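Side-chain contacts in phospholipase C-beta (PLC-beta) (Sepia officinalis, PDB 3QR0), which belongs to the phospholipase C-beta family and joins PH, EF-hand-like, TIM-barrel and C2 domains in a single chain that holds a calcium ion: residues A[136-141]-A[404-409]; A[358-363]-A[398-403]; A[146-151]-A[613-618]; A[117-122]-A[352-357]. All blocks are in the same frame, centred on the assembly; numbering follows the deposited sequence. Where two conformers were deposited one is given.

Interaction 1 of 4, residues A[136-141]-A[404-409]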
loop_
_atom_site.group_PDB
_atom_site.type_symbol
_atom_site.label_atom_id
_atom_site.label_comp_id
_atom_site.label_asym_id
_atom_site.label_seq_id
_atom_site.Cartn_x
_atom_site.Cartn_y
_atom_site.Cartn_z
ATOM N N GLU A 136 -2.973 -10.065 18.447
ATOM C CA GLU A 136 -3.939 -10.692 17.546
ATOM C C GLU A 136 -4.552 -9.683 16.586
ATOM O O GLU A 136 -4.556 -9.903 15.374
ATOM C CB GLU A 136 -5.039 -11.409 18.337
ATOM C CG GLU A 136 -4.580 -12.699 19.014
ATOM C CD GLU A 136 -4.094 -13.758 18.035
ATOM O OE1 GLU A 136 -4.688 -13.894 16.943
ATOM O OE2 GLU A 136 -3.114 -14.465 18.370
ATOM N N VAL A 137 -5.058 -8.577 17.127
ATOM C CA VAL A 137 -5.726 -7.565 16.308
ATOM C C VAL A 137 -4.770 -6.933 15.291
ATOM O O VAL A 137 -5.158 -6.691 14.149
ATOM C CB VAL A 137 -6.383 -6.477 17.176
ATOM C CG1 VAL A 137 -6.911 -5.339 16.309
ATOM C CG2 VAL A 137 -7.506 -7.083 17.999
ATOM N N PHE A 138 -3.526 -6.679 15.697
ATOM C CA PHE A 138 -2.540 -6.145 14.766
ATOM C C PHE A 138 -2.352 -7.103 13.583
ATOM O O PHE A 138 -2.370 -6.674 12.430
ATOM C CB PHE A 138 -1.195 -5.880 15.447
ATOM C CG PHE A 138 -0.228 -5.122 14.581
ATOM C CD1 PHE A 138 -0.223 -3.732 14.579
ATOM C CD2 PHE A 138 0.657 -5.794 13.747
ATOM C CE1 PHE A 138 0.657 -3.015 13.761
ATOM C CE2 PHE A 138 1.541 -5.089 12.924
ATOM C CZ PHE A 138 1.541 -3.692 12.938
ATOM N N SER A 139 -2.189 -8.394 13.872
ATOM C CA SER A 139 -2.002 -9.384 12.813
ATOM C C SER A 139 -3.196 -9.423 11.848
ATOM O O SER A 139 -2.997 -9.610 10.655
ATOM C CB SER A 139 -1.692 -10.784 13.382
ATOM O OG SER A 139 -2.841 -11.391 13.948
ATOM N N TYR A 140 -4.418 -9.212 12.345
ATOM C CA TYR A 140 -5.603 -9.216 11.472
ATOM C C TYR A 140 -5.670 -7.971 10.597
ATOM O O TYR A 140 -6.106 -8.051 9.452
ATOM C CB TYR A 140 -6.928 -9.312 12.250
ATOM C CG TYR A 140 -6.990 -10.364 13.327
ATOM C CD1 TYR A 140 -6.348 -11.596 13.189
ATOM C CD2 TYR A 140 -7.727 -10.140 14.477
ATOM C CE1 TYR A 140 -6.419 -12.556 14.207
ATOM C CE2 TYR A 140 -7.806 -11.081 15.481
ATOM C CZ TYR A 140 -7.157 -12.283 15.348
ATOM O OH TYR A 140 -7.251 -13.198 16.374
ATOM N N ALA A 141 -5.259 -6.830 11.151
ATOM C CA ALA A 141 -5.269 -5.561 10.429
ATOM C C ALA A 141 -4.229 -5.530 9.324
ATOM O O ALA A 141 -4.417 -4.827 8.331
ATOM C CB ALA A 141 -5.040 -4.384 11.388
ATOM N N ALA A 404 9.482 0.424 14.027
ATOM C CA ALA A 404 10.400 0.125 12.919
ATOM C C ALA A 404 10.201 -1.241 12.272
ATOM O O ALA A 404 10.247 -1.358 11.050
ATOM C CB ALA A 404 11.846 0.263 13.388
ATOM N N PHE A 405 9.984 -2.270 13.088
ATOM C CA PHE A 405 9.917 -3.632 12.584
ATOM C C PHE A 405 8.613 -4.367 12.895
ATOM O O PHE A 405 8.588 -5.598 12.927
ATOM C CB PHE A 405 11.145 -4.409 13.075
ATOM C CG PHE A 405 12.439 -3.717 12.756
ATOM C CD1 PHE A 405 12.873 -3.615 11.439
ATOM C CD2 PHE A 405 13.190 -3.110 13.752
ATOM C CE1 PHE A 405 14.053 -2.951 11.126
ATOM C CE2 PHE A 405 14.370 -2.446 13.449
ATOM C CZ PHE A 405 14.805 -2.367 12.136
ATOM N N LYS A 406 7.527 -3.618 13.084
ATOM C CA LYS A 406 6.215 -4.222 13.329
ATOM C C LYS A 406 5.622 -4.883 12.085
ATOM O O LYS A 406 4.933 -5.898 12.207
ATOM C CB LYS A 406 5.210 -3.203 13.905
ATOM C CG LYS A 406 5.407 -2.926 15.380
ATOM C CD LYS A 406 4.243 -2.127 16.002
ATOM C CE LYS A 406 3.162 -3.040 16.583
ATOM N NZ LYS A 406 2.145 -2.279 17.386
ATOM N N VAL A 407 5.870 -4.316 10.903
ATOM C CA VAL A 407 5.309 -4.870 9.664
ATOM C C VAL A 407 6.353 -5.453 8.719
ATOM O O VAL A 407 6.011 -6.255 7.859
ATOM C CB VAL A 407 4.446 -3.843 8.884
ATOM C CG1 VAL A 407 3.469 -3.149 9.826
ATOM C CG2 VAL A 407 5.326 -2.837 8.141
ATOM N N SER A 408 7.612 -5.052 8.883
ATOM C CA SER A 408 8.716 -5.577 8.081
ATOM C C SER A 408 9.925 -5.847 8.962
ATOM O O SER A 408 10.242 -5.045 9.835
ATOM C CB SER A 408 9.101 -4.567 6.996
ATOM O OG SER A 408 10.281 -4.962 6.314
ATOM N N ASP A 409 10.607 -6.961 8.709
ATOM C CA ASP A 409 11.853 -7.294 9.401
ATOM C C ASP A 409 13.078 -6.661 8.745
ATOM O O ASP A 409 14.185 -6.774 9.277
ATOM C CB ASP A 409 12.060 -8.815 9.427
ATOM C CG ASP A 409 11.146 -9.521 10.410
ATOM O OD1 ASP A 409 10.670 -8.882 11.371
ATOM O OD2 ASP A 409 10.921 -10.739 10.223
#

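Interaction 2 of 4, residues A[358-363]-A[398-403]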
loop_
_atom_site.group_PDB
_atom_site.type_symbol
_atom_site.label_atom_id
_atom_site.label_comp_id
_atom_site.label_asym_id
_atom_site.label_seq_id
_atom_site.Cartn_x
_atom_site.Cartn_y
_atom_site.Cartn_z
ATOM N N GLN A 358 3.302 5.935 11.869
ATOM C CA GLN A 358 2.401 5.645 10.749
ATOM C C GLN A 358 3.147 5.330 9.457
ATOM O O GLN A 358 2.754 4.421 8.724
ATOM C CB GLN A 358 1.403 6.786 10.516
ATOM C CG GLN A 358 0.390 6.959 11.638
ATOM C CD GLN A 358 -0.413 5.704 11.914
ATOM O OE1 GLN A 358 -0.874 5.033 10.990
ATOM N NE2 GLN A 358 -0.594 5.384 13.195
ATOM N N VAL A 359 4.215 6.072 9.178
ATOM C CA VAL A 359 5.002 5.837 7.963
ATOM C C VAL A 359 5.690 4.467 7.998
ATOM O O VAL A 359 5.682 3.733 6.998
ATOM C CB VAL A 359 6.013 6.986 7.717
ATOM C CG1 VAL A 359 7.012 6.619 6.630
ATOM C CG2 VAL A 359 5.256 8.262 7.345
ATOM N N LEU A 360 6.240 4.102 9.158
ATOM C CA LEU A 360 6.881 2.794 9.326
ATOM C C LEU A 360 5.876 1.642 9.210
ATOM O O LEU A 360 6.223 0.547 8.762
ATOM C CB LEU A 360 7.630 2.728 10.663
ATOM C CG LEU A 360 8.945 3.521 10.696
ATOM C CD1 LEU A 360 9.409 3.764 12.121
ATOM C CD2 LEU A 360 10.026 2.802 9.890
ATOM N N LEU A 361 4.628 1.908 9.578
ATOM C CA LEU A 361 3.570 0.900 9.530
ATOM C C LEU A 361 3.093 0.574 8.120
ATOM O O LEU A 361 2.554 -0.513 7.886
ATOM C CB LEU A 361 2.390 1.326 10.402
ATOM C CG LEU A 361 2.697 1.238 11.897
ATOM C CD1 LEU A 361 1.648 2.016 12.692
ATOM C CD2 LEU A 361 2.777 -0.212 12.356
ATOM N N THR A 362 3.314 1.489 7.177
ATOM C CA THR A 362 3.081 1.195 5.758
ATOM C C THR A 362 4.156 0.273 5.174
ATOM O O THR A 362 4.020 -0.208 4.047
ATOM C CB THR A 362 3.097 2.465 4.896
ATOM O OG1 THR A 362 4.437 2.967 4.810
ATOM C CG2 THR A 362 2.166 3.542 5.470
ATOM N N GLY A 363 5.230 0.053 5.927
ATOM C CA GLY A 363 6.377 -0.708 5.449
ATOM C C GLY A 363 7.496 0.172 4.905
ATOM O O GLY A 363 8.536 -0.341 4.494
ATOM N N TYR A 398 12.348 7.252 19.906
ATOM C CA TYR A 398 11.585 6.250 20.661
ATOM C C TYR A 398 10.350 5.776 19.878
ATOM O O TYR A 398 9.961 4.611 19.983
ATOM C CB TYR A 398 11.215 6.776 22.055
ATOM C CG TYR A 398 12.341 6.595 23.045
ATOM C CD1 TYR A 398 12.508 5.386 23.714
ATOM C CD2 TYR A 398 13.261 7.609 23.284
ATOM C CE1 TYR A 398 13.545 5.198 24.617
ATOM C CE2 TYR A 398 14.311 7.433 24.185
ATOM C CZ TYR A 398 14.444 6.224 24.849
ATOM O OH TYR A 398 15.472 6.034 25.737
ATOM N N ALA A 399 9.760 6.667 19.082
ATOM C CA ALA A 399 8.668 6.305 18.164
ATOM C C ALA A 399 9.161 5.358 17.070
ATOM O O ALA A 399 8.532 4.328 16.788
ATOM C CB ALA A 399 8.065 7.562 17.531
ATOM N N ILE A 400 10.291 5.705 16.464
ATOM C CA ILE A 400 10.911 4.857 15.451
ATOM C C ILE A 400 11.250 3.476 16.027
ATOM O O ILE A 400 10.972 2.447 15.404
ATOM C CB ILE A 400 12.182 5.518 14.849
ATOM C CG1 ILE A 400 11.795 6.750 14.017
ATOM C CG2 ILE A 400 12.941 4.526 13.971
ATOM C CD1 ILE A 400 12.955 7.647 13.633
ATOM N N ALA A 401 11.827 3.461 17.228
ATOM C CA ALA A 401 12.213 2.212 17.881
ATOM C C ALA A 401 11.001 1.303 18.120
ATOM O O ALA A 401 11.106 0.086 17.990
ATOM C CB ALA A 401 12.950 2.499 19.194
ATOM N N GLU A 402 9.855 1.894 18.447
ATOM C CA GLU A 402 8.619 1.134 18.638
ATOM C C GLU A 402 8.112 0.466 17.352
ATOM O O GLU A 402 7.762 -0.716 17.354
ATOM C CB GLU A 402 7.514 2.043 19.204
ATOM C CG GLU A 402 6.186 1.333 19.447
ATOM C CD GLU A 402 5.031 2.270 19.747
ATOM O OE1 GLU A 402 5.261 3.456 20.085
ATOM O OE2 GLU A 402 3.877 1.798 19.650
ATOM N N SER A 403 8.064 1.223 16.261
ATOM C CA SER A 403 7.310 0.818 15.072
ATOM C C SER A 403 8.164 0.259 13.933
ATOM O O SER A 403 7.630 -0.329 12.997
ATOM C CB SER A 403 6.492 2.007 14.565
ATOM O OG SER A 403 5.645 2.500 15.592
HETATM O O HOH W 1 6.717 -1.434 10.641
#

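Interaction 3 of 4, residues A[146-151]-A[613-618]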
loop_
_atom_site.group_PDB
_atom_site.type_symbol
_atom_site.label_atom_id
_atom_site.label_comp_id
_atom_site.label_asym_id
_atom_site.label_seq_id
_atom_site.Cartn_x
_atom_site.Cartn_y
_atom_site.Cartn_z
ATOM N N SER A 146 -6.291 -11.093 3.752
ATOM C CA SER A 146 -7.526 -10.364 4.051
ATOM C C SER A 146 -7.602 -9.062 3.258
ATOM O O SER A 146 -8.641 -8.731 2.683
ATOM C CB SER A 146 -7.622 -10.064 5.550
ATOM O OG SER A 146 -8.798 -9.336 5.849
ATOM N N LEU A 147 -6.488 -8.337 3.222
ATOM C CA LEU A 147 -6.388 -7.086 2.478
ATOM C C LEU A 147 -6.512 -7.246 0.954
ATOM O O LEU A 147 -6.830 -6.279 0.263
ATOM C CB LEU A 147 -5.061 -6.395 2.807
ATOM C CG LEU A 147 -4.945 -5.862 4.237
ATOM C CD1 LEU A 147 -3.521 -5.356 4.489
ATOM C CD2 LEU A 147 -5.981 -4.769 4.498
ATOM N N ASN A 148 -6.265 -8.452 0.446
ATOM C CA ASN A 148 -6.310 -8.727 -0.994
ATOM C C ASN A 148 -7.450 -9.628 -1.460
ATOM O O ASN A 148 -7.431 -10.106 -2.599
ATOM C CB ASN A 148 -4.981 -9.344 -1.427
ATOM C CG ASN A 148 -3.894 -8.318 -1.550
ATOM O OD1 ASN A 148 -3.660 -7.804 -2.630
ATOM N ND2 ASN A 148 -3.247 -7.984 -0.439
ATOM N N LYS A 149 -8.455 -9.844 -0.618
ATOM C CA LYS A 149 -9.508 -10.786 -0.974
ATOM C C LYS A 149 -10.361 -10.286 -2.142
ATOM O O LYS A 149 -10.509 -9.078 -2.362
ATOM C CB LYS A 149 -10.372 -11.164 0.238
ATOM C CG LYS A 149 -11.186 -10.053 0.843
ATOM C CD LYS A 149 -11.721 -10.486 2.208
ATOM C CE LYS A 149 -12.250 -9.325 3.009
ATOM N NZ LYS A 149 -11.220 -8.270 3.224
ATOM N N ASN A 150 -10.900 -11.239 -2.898
ATOM C CA ASN A 150 -11.700 -10.942 -4.079
ATOM C C ASN A 150 -13.107 -10.557 -3.622
ATOM O O ASN A 150 -13.395 -10.573 -2.423
ATOM C CB ASN A 150 -11.709 -12.162 -5.023
ATOM C CG ASN A 150 -12.028 -11.797 -6.472
ATOM O OD1 ASN A 150 -12.331 -10.646 -6.782
ATOM N ND2 ASN A 150 -11.971 -12.789 -7.361
ATOM N N GLN A 151 -13.980 -10.213 -4.563
ATOM C CA GLN A 151 -15.311 -9.707 -4.222
ATOM C C GLN A 151 -16.179 -10.679 -3.414
ATOM O O GLN A 151 -16.923 -10.235 -2.533
ATOM C CB GLN A 151 -16.061 -9.264 -5.477
ATOM C CG GLN A 151 -17.247 -8.363 -5.179
ATOM C CD GLN A 151 -17.954 -7.910 -6.434
ATOM O OE1 GLN A 151 -19.123 -8.243 -6.658
ATOM N NE2 GLN A 151 -17.249 -7.155 -7.271
ATOM N N VAL A 613 2.703 -0.382 -5.173
ATOM C CA VAL A 613 3.772 -1.294 -5.585
ATOM C C VAL A 613 4.470 -1.948 -4.397
ATOM O O VAL A 613 4.840 -3.122 -4.470
ATOM C CB VAL A 613 4.821 -0.628 -6.528
ATOM C CG1 VAL A 613 4.128 -0.006 -7.758
ATOM C CG2 VAL A 613 5.653 0.403 -5.808
ATOM N N PHE A 614 4.622 -1.201 -3.302
ATOM C CA PHE A 614 5.313 -1.709 -2.116
ATOM C C PHE A 614 4.431 -2.569 -1.195
ATOM O O PHE A 614 4.897 -3.021 -0.148
ATOM C CB PHE A 614 5.974 -0.561 -1.329
ATOM C CG PHE A 614 7.312 -0.138 -1.883
ATOM C CD1 PHE A 614 8.395 -0.999 -1.839
ATOM C CD2 PHE A 614 7.483 1.114 -2.458
ATOM C CE1 PHE A 614 9.630 -0.619 -2.347
ATOM C CE2 PHE A 614 8.712 1.497 -2.969
ATOM C CZ PHE A 614 9.786 0.629 -2.911
ATOM N N GLU A 615 3.178 -2.808 -1.579
ATOM C CA GLU A 615 2.368 -3.827 -0.922
ATOM C C GLU A 615 2.963 -5.207 -1.176
ATOM O O GLU A 615 2.881 -6.091 -0.325
ATOM C CB GLU A 615 0.922 -3.817 -1.426
ATOM C CG GLU A 615 0.030 -4.763 -0.623
ATOM C CD GLU A 615 -1.388 -4.836 -1.117
ATOM O OE1 GLU A 615 -1.645 -4.517 -2.299
ATOM O OE2 GLU A 615 -2.258 -5.212 -0.301
ATOM N N TYR A 616 3.568 -5.376 -2.350
ATOM C CA TYR A 616 4.122 -6.663 -2.758
ATOM C C TYR A 616 5.432 -6.980 -2.031
ATOM O O TYR A 616 5.992 -6.135 -1.335
ATOM C CB TYR A 616 4.272 -6.711 -4.287
ATOM C CG TYR A 616 2.925 -6.773 -4.974
ATOM C CD1 TYR A 616 2.299 -7.991 -5.192
ATOM C CD2 TYR A 616 2.262 -5.614 -5.367
ATOM C CE1 TYR A 616 1.058 -8.065 -5.799
ATOM C CE2 TYR A 616 1.018 -5.677 -5.978
ATOM C CZ TYR A 616 0.421 -6.911 -6.186
ATOM O OH TYR A 616 -0.807 -7.003 -6.790
ATOM N N ASN A 617 5.884 -8.223 -2.177
ATOM C CA ASN A 617 7.001 -8.760 -1.406
ATOM C C ASN A 617 6.778 -8.605 0.107
ATOM O O ASN A 617 7.642 -8.117 0.833
ATOM C CB ASN A 617 8.334 -8.150 -1.845
ATOM C CG ASN A 617 9.526 -9.004 -1.436
ATOM O OD1 ASN A 617 9.475 -10.235 -1.517
ATOM N ND2 ASN A 617 10.602 -8.356 -0.988
ATOM N N GLY A 618 5.599 -9.028 0.552
ATOM C CA GLY A 618 5.264 -9.091 1.976
ATOM C C GLY A 618 5.103 -7.754 2.663
ATOM O O GLY A 618 5.161 -7.677 3.889
#

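Interaction 4 of 4, residues A[117-122]-A[352-357]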
loop_
_atom_site.group_PDB
_atom_site.type_symbol
_atom_site.label_atom_id
_atom_site.label_comp_id
_atom_site.label_asym_id
_atom_site.label_seq_id
_atom_site.Cartn_x
_atom_site.Cartn_y
_atom_site.Cartn_z
ATOM N N LEU A 117 -6.288 10.343 11.872
ATOM C CA LEU A 117 -6.518 9.197 12.752
ATOM C C LEU A 117 -7.601 9.487 13.775
ATOM O O LEU A 117 -7.776 10.625 14.209
ATOM C CB LEU A 117 -5.231 8.823 13.487
ATOM C CG LEU A 117 -4.035 8.396 12.639
ATOM C CD1 LEU A 117 -2.813 8.226 13.545
ATOM C CD2 LEU A 117 -4.342 7.110 11.860
ATOM N N GLU A 118 -8.336 8.444 14.143
ATOM C CA GLU A 118 -9.183 8.475 15.315
ATOM C C GLU A 118 -8.671 7.386 16.252
ATOM O O GLU A 118 -7.895 6.522 15.842
ATOM C CB GLU A 118 -10.654 8.309 14.930
ATOM C CG GLU A 118 -11.151 9.524 14.118
ATOM C CD GLU A 118 -12.614 9.458 13.717
ATOM O OE1 GLU A 118 -13.172 8.349 13.624
ATOM O OE2 GLU A 118 -13.208 10.534 13.471
ATOM N N TRP A 119 -9.072 7.466 17.513
ATOM C CA TRP A 119 -8.461 6.673 18.566
ATOM C C TRP A 119 -9.517 6.021 19.450
ATOM O O TRP A 119 -10.555 6.621 19.741
ATOM C CB TRP A 119 -7.545 7.558 19.420
ATOM C CG TRP A 119 -6.408 8.147 18.657
ATOM C CD1 TRP A 119 -6.435 9.274 17.879
ATOM C CD2 TRP A 119 -5.072 7.642 18.585
ATOM N NE1 TRP A 119 -5.198 9.495 17.324
ATOM C CE2 TRP A 119 -4.343 8.509 17.739
ATOM C CE3 TRP A 119 -4.418 6.540 19.152
ATOM C CZ2 TRP A 119 -2.997 8.307 17.446
ATOM C CZ3 TRP A 119 -3.076 6.347 18.869
ATOM C CH2 TRP A 119 -2.379 7.227 18.020
ATOM N N THR A 120 -9.234 4.790 19.872
ATOM C CA THR A 120 -10.065 4.063 20.825
ATOM C C THR A 120 -9.170 3.636 21.989
ATOM O O THR A 120 -8.083 3.088 21.772
ATOM C CB THR A 120 -10.714 2.832 20.156
ATOM O OG1 THR A 120 -11.477 3.255 19.017
ATOM C CG2 THR A 120 -11.623 2.087 21.130
ATOM N N HIS A 121 -9.619 3.903 23.215
ATOM C CA HIS A 121 -8.815 3.663 24.408
ATOM C C HIS A 121 -9.522 2.688 25.340
ATOM O O HIS A 121 -10.698 2.873 25.664
ATOM C CB HIS A 121 -8.548 4.965 25.155
ATOM C CG HIS A 121 -7.952 6.043 24.307
ATOM N ND1 HIS A 121 -6.633 6.029 23.903
ATOM C CD2 HIS A 121 -8.491 7.175 23.798
ATOM C CE1 HIS A 121 -6.388 7.109 23.180
ATOM N NE2 HIS A 121 -7.499 7.819 23.099
ATOM N N LEU A 122 -8.785 1.670 25.780
ATOM C CA LEU A 122 -9.346 0.567 26.557
ATOM C C LEU A 122 -8.452 0.216 27.734
ATOM O O LEU A 122 -7.238 0.388 27.651
ATOM C CB LEU A 122 -9.477 -0.669 25.674
ATOM C CG LEU A 122 -10.307 -0.509 24.406
ATOM C CD1 LEU A 122 -10.130 -1.721 23.497
ATOM C CD2 LEU A 122 -11.766 -0.300 24.770
ATOM N N SER A 352 5.259 16.244 13.605
ATOM C CA SER A 352 4.596 15.193 14.385
ATOM C C SER A 352 5.562 14.079 14.783
ATOM O O SER A 352 6.518 13.788 14.059
ATOM C CB SER A 352 3.443 14.607 13.555
ATOM O OG SER A 352 2.880 13.439 14.137
ATOM N N VAL A 353 5.302 13.455 15.931
ATOM C CA VAL A 353 5.987 12.223 16.305
ATOM C C VAL A 353 5.233 11.010 15.766
ATOM O O VAL A 353 5.838 10.089 15.208
ATOM C CB VAL A 353 6.127 12.083 17.830
ATOM C CG1 VAL A 353 6.845 10.777 18.174
ATOM C CG2 VAL A 353 6.866 13.287 18.414
ATOM N N GLU A 354 3.914 11.007 15.935
ATOM C CA GLU A 354 3.078 9.875 15.508
ATOM C C GLU A 354 3.208 9.533 14.021
ATOM O O GLU A 354 3.102 8.363 13.644
ATOM C CB GLU A 354 1.609 10.139 15.863
ATOM C CG GLU A 354 0.624 9.020 15.488
ATOM C CD GLU A 354 0.920 7.680 16.160
ATOM O OE1 GLU A 354 1.327 7.654 17.343
ATOM O OE2 GLU A 354 0.724 6.641 15.495
ATOM N N ILE A 355 3.443 10.544 13.180
ATOM C CA ILE A 355 3.646 10.304 11.746
ATOM C C ILE A 355 4.786 9.311 11.477
ATOM O O ILE A 355 4.720 8.544 10.519
ATOM C CB ILE A 355 3.865 11.640 10.959
ATOM C CG1 ILE A 355 3.828 11.412 9.439
ATOM C CG2 ILE A 355 5.176 12.303 11.363
ATOM C CD1 ILE A 355 2.549 10.774 8.925
ATOM N N TYR A 356 5.820 9.305 12.321
ATOM C CA TYR A 356 6.909 8.329 12.174
ATOM C C TYR A 356 6.423 6.897 12.353
ATOM O O TYR A 356 6.806 6.009 11.595
ATOM C CB TYR A 356 8.071 8.626 13.127
ATOM C CG TYR A 356 8.937 9.763 12.645
ATOM C CD1 TYR A 356 10.024 9.533 11.799
ATOM C CD2 TYR A 356 8.656 11.073 13.015
ATOM C CE1 TYR A 356 10.810 10.585 11.343
ATOM C CE2 TYR A 356 9.437 12.126 12.571
ATOM C CZ TYR A 356 10.505 11.882 11.737
ATOM O OH TYR A 356 11.262 12.945 11.304
ATOM N N ARG A 357 5.566 6.674 13.346
ATOM C CA ARG A 357 4.982 5.359 13.552
ATOM C C ARG A 357 4.138 5.002 12.328
ATOM O O ARG A 357 4.266 3.914 11.784
ATOM C CB ARG A 357 4.125 5.327 14.824
ATOM C CG ARG A 357 4.880 5.644 16.097
ATOM C CD ARG A 357 4.049 5.375 17.347
ATOM N NE ARG A 357 4.748 5.830 18.548
ATOM C CZ ARG A 357 4.656 7.046 19.097
ATOM N NH1 ARG A 357 3.861 7.983 18.595
ATOM N NH2 ARG A 357 5.363 7.322 20.182
#

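Interaction 1 of 4, residues A[136-141]-A[404-409]
Phe138 reaches out from helix 127-141 and meets Lys406 with a ring face and Val407 with a ring edge. Its CG stands anti to the backbone N (chi1 -171°), which swings the phenyl group off the helix toward the loop 404-409. The bent aliphatic chain of Lys406 brings CE over this face, 4.0 Å from the ring centroid and 20° off the normal, a CH-pi contact displaced toward the rim on the CE1 side. Lys406 NZ lies further out, 4.5 Å from the Phe138 centroid, so the cation-pi component is off-centre. The ammonium group finds its stronger partner in Asp72, on the neighbouring PH strand 70-75, and the methylene beside it is left to lie on the ring. Near the ring plane, Val407 CG1 packs against Phe138 CZ at 3.7 Å. The backbone O of Lys406 approaches Phe138 CE2 to 3.6 Å, on the same side of the ring as Lys406 CE. Leu361 touches both Phe138 and Val407 and extends the apolar patch. Helix 127-141 is the C-terminal helix of a PH fold, and the loop it meets leads from helix 393-403 into strand 412-418, a helix-to-strand turn of the TIM barrel.

Interaction 2 of 4, residues A[358-363]-A[398-403]
Leu360 of helix 354-361 inserts its side chain between Ile400 and Ser403, one turn apart on helix 393-403. The two helices are neighbours on the outside of the TIM barrel, and helix 393-403 is the helical part of a beta-alpha-beta crossover between the parallel strands 366-372 and 412-418. Along 398-403 the first residue to take part is Ile400. The CD1 methyl of Leu360 comes to rest against its backbone, 3.8 Å from Ile400 CA, and lies 4.1 Å from the branch methyl CG2 of Ile400. With chi2 at 163°, Leu360 CD1 extends away from its own CA, which carries it as far as the facing helix. Both side chains also touch Leu367 of strand 366-372, so the pair forms part of the layer between helices and sheet. Next, Glu402 turns aside from Leu360 and forms a salt bridge with Arg357, a turn earlier on the partner helix. Ser403 then closes the contact at the end of its helix: its CB lies 4.1 Å from Leu360 CB, and its backbone O is 3.8 Å from that same CB. Leu360 O accepts from the N of Gly363, whose positive phi belongs to a Schellman motif following the last turn of helix 354-361. A single water joins the two backbones, donating to Leu360 O at 2.8 Å and to Ser403 O at 2.8 Å.

Interaction 3 of 4, residues A[146-151]-A[613-618]
Glu615 and Asn148 face each other from opposite directions, the carboxylate of one meeting the amide of the other. From CB onward the glutamate is an extended arm that runs straight out from the backbone (chi1 -173°), so CB and CG supply length and the touching begins at CD, 3.7 Å from Asn148 ND2. At the tip the two oxygens differ. OE2 accepts a hydrogen bond from Asn148 ND2 at 2.9 Å, a bent one with an N-H...O angle of 141°, and the donor stands well above the carboxylate plane, 59° out of it. The same OE2 lies 4.3 Å from Leu147 CB. OE1 lies nearest the amide oxygen, 3.9 Å from Asn148 OD1, which cannot donate to it, and is bound instead by a salt bridge to Arg751, on strand 746-751. Asn148 ND2 has its stronger partner in Leu144 O, at the start of helix 144-147, and this second donation fits the low angle. Contact between the TIM-barrel loop and the end of helix 144-147 thus rests on one bent hydrogen bond in a buried place, where the arginine probably keeps the carboxylate ionised and the amide adds a second, weaker stabilisation of its charge.

Interaction 4 of 4, residues A[117-122]-A[352-357]
Glu354 meets Trp119 and Leu117 with different parts of one side chain. A chi1 near 180° (-179°) sends that side chain out from helix 354-361 toward the PH strand 118-124; a bend at chi2 (60°) then turns the carboxylate aside from the line of CB and CG. The elbow at Glu354 CG is thereby presented to the CD1 methyl of Leu117, 4.0 Å away, in a purely aliphatic touch. The carboxylate meets the far rim of the Trp119 six-membered ring: CD lies in the indole plane, 3.8 Å from CH2, and the carboxylate plane is turned 90° to the ring. OE1 stays near the indole plane and OE2 lies further off it, on the other side, at 3.8 Å and 4.0 Å respectively from Trp119 CH2. Neither depends on the indole for its bonding. Arg357 NH1, one turn on, forms a salt bridge with OE1 at 2.8 Å, and OE2 is taken by Arg74 of strand 70-75 and by Gln358. Ser352 OG accepts from Ile355 N at 3.1 Å, a capping bond in the turn that leads into the helix. Two arginines probably neutralise most of the carboxylate's charge, so its approach to the slightly positive C-H rim of the tryptophan should add only a weak electrostatic attraction to what is mainly packing between the PH domain and the barrel.

Interactions 1, 3 and 4 each join the PH-domain part of the chain to the TIM barrel, whereas interaction 2 stays inside the barrel. Interaction 2 is buried and apolar apart from its bridging water; interaction 3 is also buried, yet polar. Interactions 1 and 4 lie at the surface and combine packing with charged groups that are paired with strand 70-75. Helix 354-361 serves both interactions 2 and 4, which touch directly through Arg357 and Glu402, and its Leu361 adjoins interaction 1. Interaction 3 stands further off, its centre about 24 Å from that of interaction 4, and touches interaction 1 through Leu147 and Ala141.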